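Local coordinates for protein putative cytochrome P450 154A1 (Streptomyces coelicolor, PDB 1ODO) that binds haem within a cytochrome P450 fold and holds 4-phenyl-1H-imidazole in a pocket of the same fold, at residues L191-D196 / R233-L237; W275-V279 / V364-E369; V126-A130 / S370-F375; A169-V174 / N187-L191. One frame throughout, in Å; residues are numbered along the deposited sequence.

Contact 1 (L191-D196 / R233-L237); sequences LYEVLD and RDTLL
Tyr192 and Asp196 of helix 181-204 meet Arg233, Asp234 and Leu237 of helix 229-244 where helix G and the long central helix of the cytochrome P450 fold cross, their short segments at 105°. Arg233 turns its CG between the backbone N and the carbonyl carbon (chi1 63°) and bends again further out, which lays the guanidinium over one face of the Tyr192 ring, offset toward the CD2 rim, the planes nearly parallel and Arg233 CZ 3.4 Å from Tyr192 CD2. The same group grips Asp196 side-on in a salt bridge: Arg233 NE gives a hydrogen bond to Asp196 OD1 (3.2 Å), met on that oxygen's syn lone pair, and Arg233 NH2 reaches Asp196 OD2 at 2.9 Å. Ring and carboxylate together thus fix the arginine's rotation. Leu237 CD1 covers the opposite ring face in a CH-pi contact, 4.2 Å from the Tyr192 ring centroid. Leu195 CD1 in turn presses on Leu237 CB at 3.5 Å, while Leu191 CD2 touches Leu237 CG; the Leu237 side chain lies about 5 Å from the bound 4-phenyl-1H-imidazole. Asp234 is held from two directions, OD2 by the backbone N of Glu85 and OD1 by the phenol of Tyr192, whose OH donates over 2.7 Å from 39° above the carboxylate plane.

Contact 2 (W275-V279 / V364-E369); sequences WADVV and VTLALE
This is an apolar helix-helix packing contact between Trp275, Val278 and Val279, at the start of helix 275-285, and Val364, Thr365, Leu368 and Glu369 in the middle of helix 357-374. The short segments cross at 120° with 9.2 Å between their axes, and no hydrogen bond joins them.

Trp275 supplies the broadest surface. Its CG stands anti to the carbonyl carbon (chi1 -74°), and the indole lies with one face against the backbone and CB atoms of Leu368 and Glu369. At the rim of the six-membered ring Leu368 CB comes 3.7 Å from Trp275 CE3, while the Leu368 carbonyl carbon lies over the centre. Under the five-membered ring sits Glu369 CB, 4.0 Å from the Trp275 centroid in a CH-pi contact; the glutamate meets the indole through its aliphatic stem. Leu258, Leu265 and Val268 also touch this indole.

One turn on, Val279 points CG2 into the groove between three side chains: Val364 CG1 at 3.5 Å, Thr365 CG2 at 3.6 Å and Leu368 CD1 at 3.8 Å. Thr365 turns its methyl to this apolar seam, while its OG1 is hydrogen-bonded to the carbonyl oxygens of Met362 and Arg361 in its own helix. Val278 CG1 meets Leu368 CD1 more loosely.

The side chain of Val364 lies about 6 Å from the haem. Such packing belongs to the helical core of the cytochrome P450 fold, where the K helix lies against the L helix that follows the cysteine-containing haem-binding loop.

Contact 3 (V126-A130 / S370-F375); sequences VDRLA and SLFGRF
Val126 faces helix 357-374 with both methyls. Its CG2 comes to 3.1 Å from Ser370 OG, a tight carbon-oxygen contact, while its CG1, anti to the backbone N, reaches Arg374 CB at 3.7 Å and Phe375 CE1 at 3.8 Å. The same CG1 also lies beneath the centre of the Arg374 guanidinium, giving one face of that charged group an apolar floor.

Asp127, next along, has its CB directed away from the partner segment, yet its carboxylate comes back to Arg374. The arginine, bent at chi2 and chi3, approaches end-on: Arg374 NH1 and NH2 both reach the single oxygen Asp127 OD1, each at 2.7 Å. This forked salt bridge is not straight: the N-H...O angles are 135° and 132°. NH1 uses the anti lone pair of OD1, whereas NH2 arrives from above the carboxylate plane. With one oxygen shared by two donors, the negative charge is probably drawn toward OD1.

The helices joined here are D and L of the cytochrome P450 fold, running in broadly the same direction at 34°. Leu129, buried, packs its CD1 4.0 Å from Leu371 CD1 and its CB 3.9 Å from Phe375 CZ. Leu140 of helix 140-145 touches both leucines. Ala130 then meets the edge of the Phe375 ring, where the backbone N of Ala130 lies near the ring plane, 3.7 Å from Phe375 CZ; the ring of His406 also meets this phenylalanine.

Contact 4 (A169-V174 / N187-L191); sequences ALVDGV and NTARL
Leu170 spreads its two methyls over the turn of helix 181-204 that carries Arg190 and Leu191. Leu170 CD1 touches Leu191 CA at 3.7 Å and lies near the carbonyl oxygen of Arg190, and Leu170 CD2 rests on Arg190 CB at 3.7 Å. Beyond that CB the extended arginine leads away from the contact, so its aliphatic root does the packing. Asn187, one turn earlier, has its CG anti to the backbone N (chi1 179°) and enters as a knob into the hole formed by Ala169, Leu170, Gly173 and Val174. Asn187 CG comes 3.8 Å from Gly173 CA, the bare glycine backbone letting the amide lie close to helix 161-175. At the inner end Val174 CG2 meets Leu191 CD2 at 3.7 Å, and Leu191 turns its other methyl, CD1, to Leu170 CB. Here the F and G helices of the cytochrome P450 fold pack at 139°, the pair that roofs the pocket in this family; the Val174 side chain is about 4 Å from the bound 4-phenyl-1H-imidazole, and the backbone O of Val174 accepts a hydrogen bond from Trp81 NE1. Helix 229-244 touches both partners, setting Ser241 and Tyr244 against Val171 of helix 161-175 and also meeting helix 181-204.

The four contacts form two pairs; contact 2 lies across the chain's centre from contacts 1 and 4. Contacts 4 and 1 share helix 181-204 and Leu191, with centres 10 Å apart, and Val194 CG2 touches Leu170 CD1 at 3.6 Å; the two contacts together join helices 161-175, 181-204 and 229-244 beside the ligand pocket. Contacts 2 and 3 share helix 357-374, with centres 14 Å apart, and Trp275 CH2 packs on Phe372 CB. The pairs stand well apart, with 31 Å between the centres of contacts 1 and 2. Along the chain contact 4 closes first, then contact 1, then contact 2, all within the span bridged by contact 3, which brings early helix 108-131 beside the late helix 357-374.

Contact 1 (L191-D196 / R233-L237)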
loop_
_atom_site.group_PDB
_atom_site.type_symbol
_atom_site.label_atom_id
_atom_site.label_comp_id
_atom_site.label_asym_id
_atom_site.label_seq_id
_atom_site.Cartn_x
_atom_site.Cartn_y
_atom_site.Cartn_z
ATOM N N LEU A 191 18.591 1.857 3.595
ATOM C CA LEU A 191 17.806 0.852 2.893
ATOM C C LEU A 191 18.587 0.255 1.722
ATOM O O LEU A 191 18.592 -0.964 1.527
ATOM C CB LEU A 191 16.489 1.469 2.409
ATOM C CG LEU A 191 15.500 0.590 1.633
ATOM C CD1 LEU A 191 15.238 -0.715 2.368
ATOM C CD2 LEU A 191 14.203 1.367 1.444
ATOM N N TYR A 192 19.248 1.103 0.942
ATOM C CA TYR A 192 20.021 0.609 -0.193
ATOM C C TYR A 192 21.159 -0.264 0.312
ATOM O O TYR A 192 21.573 -1.210 -0.356
ATOM C CB TYR A 192 20.577 1.768 -1.025
ATOM C CG TYR A 192 19.608 2.265 -2.073
ATOM C CD1 TYR A 192 19.182 3.593 -2.086
ATOM C CD2 TYR A 192 19.114 1.404 -3.054
ATOM C CE1 TYR A 192 18.288 4.051 -3.054
ATOM C CE2 TYR A 192 18.220 1.849 -4.023
ATOM C CZ TYR A 192 17.812 3.173 -4.018
ATOM O OH TYR A 192 16.935 3.620 -4.977
ATOM N N GLU A 193 21.656 0.056 1.501
ATOM C CA GLU A 193 22.743 -0.707 2.089
ATOM C C GLU A 193 22.295 -2.139 2.380
ATOM O O GLU A 193 22.963 -3.090 1.972
ATOM C CB GLU A 193 23.231 -0.024 3.368
ATOM C CG GLU A 193 24.368 -0.742 4.070
ATOM C CD GLU A 193 24.965 0.094 5.185
ATOM O OE1 GLU A 193 24.212 0.504 6.095
ATOM O OE2 GLU A 193 26.189 0.343 5.147
ATOM N N VAL A 194 21.169 -2.308 3.071
ATOM C CA VAL A 194 20.702 -3.661 3.368
ATOM C C VAL A 194 20.252 -4.377 2.098
ATOM O O VAL A 194 20.270 -5.604 2.035
ATOM C CB VAL A 194 19.549 -3.681 4.413
ATOM C CG1 VAL A 194 20.107 -3.369 5.796
ATOM C CG2 VAL A 194 18.469 -2.683 4.040
ATOM N N LEU A 195 19.853 -3.609 1.086
ATOM C CA LEU A 195 19.414 -4.202 -0.171
ATOM C C LEU A 195 20.643 -4.748 -0.890
ATOM O O LEU A 195 20.624 -5.863 -1.410
ATOM C CB LEU A 195 18.704 -3.166 -1.052
ATOM C CG LEU A 195 17.266 -2.830 -0.637
ATOM C CD1 LEU A 195 16.744 -1.667 -1.476
ATOM C CD2 LEU A 195 16.383 -4.058 -0.815
ATOM N N ASP A 196 21.718 -3.966 -0.913
ATOM C CA ASP A 196 22.939 -4.415 -1.574
ATOM C C ASP A 196 23.471 -5.669 -0.892
ATOM O O ASP A 196 24.009 -6.560 -1.546
ATOM C CB ASP A 196 24.012 -3.322 -1.547
ATOM C CG ASP A 196 23.701 -2.185 -2.495
ATOM O OD1 ASP A 196 22.976 -2.419 -3.483
ATOM O OD2 ASP A 196 24.191 -1.063 -2.264
ATOM N N ARG A 233 18.316 -3.268 -7.934
ATOM C CA ARG A 233 18.131 -2.843 -6.553
ATOM C C ARG A 233 16.829 -2.079 -6.338
ATOM O O ARG A 233 16.171 -2.261 -5.318
ATOM C CB ARG A 233 19.345 -2.027 -6.060
ATOM C CG ARG A 233 19.614 -0.721 -6.780
ATOM C CD ARG A 233 21.119 -0.401 -6.799
ATOM N NE ARG A 233 21.736 -0.282 -5.473
ATOM C CZ ARG A 233 21.992 0.872 -4.858
ATOM N NH1 ARG A 233 21.682 2.025 -5.439
ATOM N NH2 ARG A 233 22.587 0.876 -3.669
ATOM N N ASP A 234 16.440 -1.250 -7.301
ATOM C CA ASP A 234 15.204 -0.485 -7.170
ATOM C C ASP A 234 13.961 -1.366 -7.272
ATOM O O ASP A 234 12.934 -1.072 -6.660
ATOM C CB ASP A 234 15.164 0.642 -8.208
ATOM C CG ASP A 234 16.105 1.783 -7.858
ATOM O OD1 ASP A 234 16.788 1.693 -6.811
ATOM O OD2 ASP A 234 16.163 2.770 -8.621
ATOM N N THR A 235 14.038 -2.441 -8.049
ATOM C CA THR A 235 12.893 -3.332 -8.180
ATOM C C THR A 235 12.794 -4.106 -6.864
ATOM O O THR A 235 11.701 -4.360 -6.356
ATOM C CB THR A 235 13.060 -4.308 -9.354
ATOM O OG1 THR A 235 13.048 -3.568 -10.581
ATOM C CG2 THR A 235 11.924 -5.330 -9.374
ATOM N N LEU A 236 13.943 -4.466 -6.297
ATOM C CA LEU A 236 13.936 -5.198 -5.033
ATOM C C LEU A 236 13.405 -4.285 -3.930
ATOM O O LEU A 236 12.676 -4.726 -3.048
ATOM C CB LEU A 236 15.344 -5.679 -4.675
ATOM C CG LEU A 236 15.865 -6.833 -5.533
ATOM C CD1 LEU A 236 17.279 -7.195 -5.092
ATOM C CD2 LEU A 236 14.941 -8.037 -5.393
ATOM N N LEU A 237 13.771 -3.009 -3.988
ATOM C CA LEU A 237 13.321 -2.044 -2.987
ATOM C C LEU A 237 11.794 -1.998 -3.013
ATOM O O LEU A 237 11.139 -2.046 -1.972
ATOM C CB LEU A 237 13.902 -0.657 -3.294
ATOM C CG LEU A 237 13.615 0.478 -2.301
ATOM C CD1 LEU A 237 14.684 1.547 -2.430
ATOM C CD2 LEU A 237 12.228 1.063 -2.543
#

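Contact 2 (W275-V279 / V364-E369)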
loop_
_atom_site.group_PDB
_atom_site.type_symbol
_atom_site.label_atom_id
_atom_site.label_comp_id
_atom_site.label_asym_id
_atom_site.label_seq_id
_atom_site.Cartn_x
_atom_site.Cartn_y
_atom_site.Cartn_z
ATOM N N TRP A 275 -15.748 -13.284 3.948
ATOM C CA TRP A 275 -14.588 -12.579 4.471
ATOM C C TRP A 275 -14.064 -11.719 3.327
ATOM O O TRP A 275 -13.558 -10.621 3.544
ATOM C CB TRP A 275 -13.504 -13.564 4.921
ATOM C CG TRP A 275 -13.836 -14.266 6.197
ATOM C CD1 TRP A 275 -14.007 -15.609 6.377
ATOM C CD2 TRP A 275 -14.045 -13.658 7.477
ATOM N NE1 TRP A 275 -14.309 -15.876 7.693
ATOM C CE2 TRP A 275 -14.339 -14.695 8.390
ATOM C CE3 TRP A 275 -14.010 -12.335 7.944
ATOM C CZ2 TRP A 275 -14.600 -14.452 9.743
ATOM C CZ3 TRP A 275 -14.270 -12.095 9.295
ATOM C CH2 TRP A 275 -14.560 -13.151 10.175
ATOM N N ALA A 276 -14.197 -12.228 2.105
ATOM C CA ALA A 276 -13.738 -11.506 0.925
ATOM C C ALA A 276 -14.526 -10.208 0.788
ATOM O O ALA A 276 -13.965 -9.173 0.442
ATOM C CB ALA A 276 -13.900 -12.371 -0.332
ATOM N N ASP A 277 -15.828 -10.258 1.056
ATOM C CA ASP A 277 -16.653 -9.056 0.955
ATOM C C ASP A 277 -16.174 -8.020 1.966
ATOM O O ASP A 277 -16.148 -6.821 1.682
ATOM C CB ASP A 277 -18.125 -9.357 1.242
ATOM C CG ASP A 277 -18.776 -10.206 0.172
ATOM O OD1 ASP A 277 -18.375 -10.106 -1.009
ATOM O OD2 ASP A 277 -19.712 -10.961 0.519
ATOM N N VAL A 278 -15.813 -8.486 3.158
ATOM C CA VAL A 278 -15.340 -7.585 4.199
ATOM C C VAL A 278 -14.026 -6.938 3.782
ATOM O O VAL A 278 -13.800 -5.755 4.039
ATOM C CB VAL A 278 -15.147 -8.328 5.537
ATOM C CG1 VAL A 278 -14.421 -7.440 6.532
ATOM C CG2 VAL A 278 -16.503 -8.729 6.094
ATOM N N VAL A 279 -13.161 -7.713 3.135
ATOM C CA VAL A 279 -11.880 -7.185 2.697
ATOM C C VAL A 279 -12.092 -6.140 1.606
ATOM O O VAL A 279 -11.441 -5.097 1.614
ATOM C CB VAL A 279 -10.948 -8.320 2.195
ATOM C CG1 VAL A 279 -9.731 -7.741 1.479
ATOM C CG2 VAL A 279 -10.483 -9.153 3.393
ATOM N N VAL A 364 -5.064 -11.156 3.720
ATOM C CA VAL A 364 -6.059 -10.590 4.620
ATOM C C VAL A 364 -7.268 -11.489 4.851
ATOM O O VAL A 364 -7.712 -11.649 5.987
ATOM C CB VAL A 364 -6.547 -9.218 4.119
ATOM C CG1 VAL A 364 -7.483 -8.596 5.142
ATOM C CG2 VAL A 364 -5.354 -8.302 3.867
ATOM N N THR A 365 -7.806 -12.077 3.789
ATOM C CA THR A 365 -8.966 -12.944 3.955
ATOM C C THR A 365 -8.614 -14.137 4.849
ATOM O O THR A 365 -9.377 -14.490 5.747
ATOM C CB THR A 365 -9.517 -13.439 2.591
ATOM O OG1 THR A 365 -8.518 -14.200 1.907
ATOM C CG2 THR A 365 -9.921 -12.249 1.722
ATOM N N LEU A 366 -7.450 -14.737 4.618
ATOM C CA LEU A 366 -7.016 -15.880 5.418
ATOM C C LEU A 366 -6.791 -15.477 6.875
ATOM O O LEU A 366 -7.198 -16.188 7.800
ATOM C CB LEU A 366 -5.724 -16.473 4.849
ATOM C CG LEU A 366 -5.866 -17.339 3.594
ATOM C CD1 LEU A 366 -4.494 -17.796 3.138
ATOM C CD2 LEU A 366 -6.751 -18.546 3.901
ATOM N N ALA A 367 -6.143 -14.334 7.079
ATOM C CA ALA A 367 -5.874 -13.853 8.426
ATOM C C ALA A 367 -7.180 -13.643 9.190
ATOM O O ALA A 367 -7.312 -14.075 10.334
ATOM C CB ALA A 367 -5.077 -12.554 8.371
ATOM N N LEU A 368 -8.151 -12.994 8.555
ATOM C CA LEU A 368 -9.434 -12.747 9.210
ATOM C C LEU A 368 -10.136 -14.036 9.613
ATOM O O LEU A 368 -10.580 -14.175 10.751
ATOM C CB LEU A 368 -10.361 -11.940 8.300
ATOM C CG LEU A 368 -9.953 -10.495 8.010
ATOM C CD1 LEU A 368 -10.983 -9.863 7.083
ATOM C CD2 LEU A 368 -9.850 -9.710 9.311
ATOM N N GLU A 369 -10.232 -14.967 8.672
ATOM C CA GLU A 369 -10.881 -16.250 8.911
ATOM C C GLU A 369 -10.264 -16.991 10.088
ATOM O O GLU A 369 -10.973 -17.464 10.978
ATOM C CB GLU A 369 -10.798 -17.118 7.652
ATOM C CG GLU A 369 -11.368 -18.515 7.821
ATOM C CD GLU A 369 -11.390 -19.297 6.524
ATOM O OE1 GLU A 369 -10.334 -19.401 5.867
ATOM O OE2 GLU A 369 -12.466 -19.814 6.165
#

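Contact 3 (V126-A130 / S370-F375)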
loop_
_atom_site.group_PDB
_atom_site.type_symbol
_atom_site.label_atom_id
_atom_site.label_comp_id
_atom_site.label_asym_id
_atom_site.label_seq_id
_atom_site.Cartn_x
_atom_site.Cartn_y
_atom_site.Cartn_z
ATOM N N VAL A 126 -1.410 -17.290 14.492
ATOM C CA VAL A 126 -2.607 -17.315 15.320
ATOM C C VAL A 126 -2.388 -18.266 16.497
ATOM O O VAL A 126 -2.817 -17.979 17.613
ATOM C CB VAL A 126 -3.852 -17.729 14.501
ATOM C CG1 VAL A 126 -5.071 -17.843 15.414
ATOM C CG2 VAL A 126 -4.114 -16.688 13.419
ATOM N N ASP A 127 -1.708 -19.387 16.255
ATOM C CA ASP A 127 -1.444 -20.346 17.326
ATOM C C ASP A 127 -0.641 -19.644 18.417
ATOM O O ASP A 127 -0.896 -19.828 19.608
ATOM C CB ASP A 127 -0.632 -21.543 16.822
ATOM C CG ASP A 127 -1.449 -22.497 15.982
ATOM O OD1 ASP A 127 -2.685 -22.534 16.146
ATOM O OD2 ASP A 127 -0.846 -23.224 15.168
ATOM N N ARG A 128 0.336 -18.841 17.998
ATOM C CA ARG A 128 1.181 -18.105 18.933
ATOM C C ARG A 128 0.339 -17.194 19.811
ATOM O O ARG A 128 0.591 -17.063 21.007
ATOM C CB ARG A 128 2.212 -17.270 18.177
ATOM C CG ARG A 128 3.410 -18.049 17.671
ATOM C CD ARG A 128 4.232 -17.185 16.731
ATOM N NE ARG A 128 4.297 -15.798 17.189
ATOM C CZ ARG A 128 4.882 -14.814 16.514
ATOM N NH1 ARG A 128 5.458 -15.061 15.344
ATOM N NH2 ARG A 128 4.889 -13.580 17.004
ATOM N N LEU A 129 -0.656 -16.553 19.208
ATOM C CA LEU A 129 -1.535 -15.655 19.942
ATOM C C LEU A 129 -2.243 -16.437 21.039
ATOM O O LEU A 129 -2.429 -15.945 22.149
ATOM C CB LEU A 129 -2.584 -15.050 19.005
ATOM C CG LEU A 129 -2.108 -14.068 17.935
ATOM C CD1 LEU A 129 -3.270 -13.704 17.020
ATOM C CD2 LEU A 129 -1.541 -12.826 18.595
ATOM N N ALA A 130 -2.635 -17.662 20.707
ATOM C CA ALA A 130 -3.331 -18.538 21.645
ATOM C C ALA A 130 -2.485 -18.930 22.851
ATOM O O ALA A 130 -3.021 -19.362 23.870
ATOM C CB ALA A 130 -3.811 -19.788 20.922
ATOM N N SER A 370 -8.939 -17.077 10.094
ATOM C CA SER A 370 -8.217 -17.762 11.159
ATOM C C SER A 370 -8.353 -17.058 12.508
ATOM O O SER A 370 -8.635 -17.696 13.522
ATOM C CB SER A 370 -6.737 -17.882 10.778
ATOM O OG SER A 370 -5.995 -18.565 11.775
ATOM N N LEU A 371 -8.165 -15.742 12.514
ATOM C CA LEU A 371 -8.261 -14.953 13.736
ATOM C C LEU A 371 -9.625 -15.029 14.421
ATOM O O LEU A 371 -9.719 -15.383 15.600
ATOM C CB LEU A 371 -7.930 -13.490 13.437
ATOM C CG LEU A 371 -7.979 -12.535 14.632
ATOM C CD1 LEU A 371 -6.884 -12.903 15.623
ATOM C CD2 LEU A 371 -7.798 -11.102 14.155
ATOM N N PHE A 372 -10.684 -14.692 13.695
ATOM C CA PHE A 372 -12.017 -14.739 14.284
ATOM C C PHE A 372 -12.521 -16.163 14.470
ATOM O O PHE A 372 -13.442 -16.409 15.248
ATOM C CB PHE A 372 -13.004 -13.921 13.445
ATOM C CG PHE A 372 -12.814 -12.442 13.585
ATOM C CD1 PHE A 372 -11.925 -11.757 12.760
ATOM C CD2 PHE A 372 -13.477 -11.741 14.586
ATOM C CE1 PHE A 372 -11.697 -10.387 12.935
ATOM C CE2 PHE A 372 -13.258 -10.375 14.771
ATOM C CZ PHE A 372 -12.365 -9.696 13.943
ATOM N N GLY A 373 -11.908 -17.102 13.760
ATOM C CA GLY A 373 -12.317 -18.488 13.882
ATOM C C GLY A 373 -11.774 -19.049 15.187
ATOM O O GLY A 373 -12.440 -19.835 15.864
ATOM N N ARG A 374 -10.565 -18.626 15.547
ATOM C CA ARG A 374 -9.917 -19.082 16.772
ATOM C C ARG A 374 -10.391 -18.314 18.004
ATOM O O ARG A 374 -10.535 -18.888 19.083
ATOM C CB ARG A 374 -8.397 -18.938 16.653
ATOM C CG ARG A 374 -7.616 -19.682 17.730
ATOM C CD ARG A 374 -7.648 -21.180 17.466
ATOM N NE ARG A 374 -6.940 -21.511 16.231
ATOM C CZ ARG A 374 -5.617 -21.599 16.125
ATOM N NH1 ARG A 374 -4.846 -21.393 17.184
ATOM N NH2 ARG A 374 -5.062 -21.876 14.951
ATOM N N PHE A 375 -10.623 -17.014 17.844
ATOM C CA PHE A 375 -11.076 -16.188 18.959
ATOM C C PHE A 375 -12.398 -15.494 18.647
ATOM O O PHE A 375 -12.422 -14.318 18.287
ATOM C CB PHE A 375 -10.023 -15.129 19.304
ATOM C CG PHE A 375 -8.635 -15.680 19.466
ATOM C CD1 PHE A 375 -7.715 -15.599 18.425
ATOM C CD2 PHE A 375 -8.251 -16.291 20.655
ATOM C CE1 PHE A 375 -6.429 -16.117 18.568
ATOM C CE2 PHE A 375 -6.970 -16.814 20.809
ATOM C CZ PHE A 375 -6.056 -16.726 19.761
#

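Contact 4 (A169-V174 / N187-L191)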
loop_
_atom_site.group_PDB
_atom_site.type_symbol
_atom_site.label_atom_id
_atom_site.label_comp_id
_atom_site.label_asym_id
_atom_site.label_seq_id
_atom_site.Cartn_x
_atom_site.Cartn_y
_atom_site.Cartn_z
ATOM N N ALA A 169 12.386 -1.246 10.139
ATOM C CA ALA A 169 12.438 0.184 10.436
ATOM C C ALA A 169 12.663 1.046 9.198
ATOM O O ALA A 169 12.195 2.186 9.127
ATOM C CB ALA A 169 13.533 0.464 11.466
ATOM N N LEU A 170 13.379 0.496 8.225
ATOM C CA LEU A 170 13.673 1.217 6.994
ATOM C C LEU A 170 12.465 1.357 6.073
ATOM O O LEU A 170 12.256 2.410 5.468
ATOM C CB LEU A 170 14.831 0.527 6.271
ATOM C CG LEU A 170 16.093 0.425 7.136
ATOM C CD1 LEU A 170 17.206 -0.259 6.359
ATOM C CD2 LEU A 170 16.531 1.822 7.569
ATOM N N VAL A 171 11.670 0.300 5.954
ATOM C CA VAL A 171 10.496 0.377 5.095
ATOM C C VAL A 171 9.511 1.334 5.758
ATOM O O VAL A 171 8.783 2.063 5.081
ATOM C CB VAL A 171 9.855 -1.004 4.888
ATOM C CG1 VAL A 171 8.536 -0.859 4.133
ATOM C CG2 VAL A 171 10.803 -1.883 4.098
ATOM N N ASP A 172 9.503 1.340 7.088
ATOM C CA ASP A 172 8.611 2.224 7.836
ATOM C C ASP A 172 9.001 3.657 7.469
ATOM O O ASP A 172 8.145 4.522 7.251
ATOM C CB ASP A 172 8.798 2.019 9.343
ATOM C CG ASP A 172 7.981 2.998 10.171
ATOM O OD1 ASP A 172 6.739 2.853 10.218
ATOM O OD2 ASP A 172 8.579 3.919 10.771
ATOM N N GLY A 173 10.306 3.899 7.401
ATOM C CA GLY A 173 10.795 5.224 7.060
ATOM C C GLY A 173 10.335 5.698 5.691
ATOM O O GLY A 173 10.102 6.888 5.489
ATOM N N VAL A 174 10.213 4.772 4.744
ATOM C CA VAL A 174 9.779 5.124 3.394
ATOM C C VAL A 174 8.392 5.767 3.407
ATOM O O VAL A 174 8.100 6.643 2.588
ATOM C CB VAL A 174 9.771 3.884 2.469
ATOM C CG1 VAL A 174 9.144 4.235 1.120
ATOM C CG2 VAL A 174 11.200 3.387 2.263
ATOM N N ASN A 187 17.566 7.514 5.696
ATOM C CA ASN A 187 16.794 6.275 5.705
ATOM C C ASN A 187 16.966 5.557 4.376
ATOM O O ASN A 187 17.142 4.340 4.329
ATOM C CB ASN A 187 15.308 6.564 5.950
ATOM C CG ASN A 187 14.464 5.301 5.953
ATOM O OD1 ASN A 187 13.801 4.977 4.964
ATOM N ND2 ASN A 187 14.502 4.568 7.058
ATOM N N THR A 188 16.921 6.319 3.292
ATOM C CA THR A 188 17.076 5.738 1.969
ATOM C C THR A 188 18.450 5.093 1.821
ATOM O O THR A 188 18.567 3.984 1.299
ATOM C CB THR A 188 16.875 6.808 0.880
ATOM O OG1 THR A 188 15.503 7.225 0.884
ATOM C CG2 THR A 188 17.231 6.255 -0.498
ATOM N N ALA A 189 19.489 5.778 2.293
ATOM C CA ALA A 189 20.844 5.246 2.197
ATOM C C ALA A 189 20.963 3.926 2.961
ATOM O O ALA A 189 21.579 2.972 2.484
ATOM C CB ALA A 189 21.850 6.260 2.734
ATOM N N ARG A 190 20.369 3.877 4.149
ATOM C CA ARG A 190 20.413 2.671 4.966
ATOM C C ARG A 190 19.683 1.528 4.277
ATOM O O ARG A 190 20.098 0.373 4.359
ATOM C CB ARG A 190 19.783 2.945 6.333
ATOM C CG ARG A 190 20.639 3.840 7.215
ATOM C CD ARG A 190 19.822 4.488 8.321
ATOM N NE ARG A 190 20.604 5.510 9.014
ATOM C CZ ARG A 190 20.080 6.580 9.600
ATOM N NH1 ARG A 190 18.766 6.774 9.575
ATOM N NH2 ARG A 190 20.871 7.454 10.208
ATOM N N LEU A 191 18.591 1.857 3.595
ATOM C CA LEU A 191 17.806 0.852 2.893
ATOM C C LEU A 191 18.587 0.255 1.722
ATOM O O LEU A 191 18.592 -0.964 1.527
ATOM C CB LEU A 191 16.489 1.469 2.409
ATOM C CG LEU A 191 15.500 0.590 1.633
ATOM C CD1 LEU A 191 15.238 -0.715 2.368
ATOM C CD2 LEU A 191 14.203 1.367 1.444
#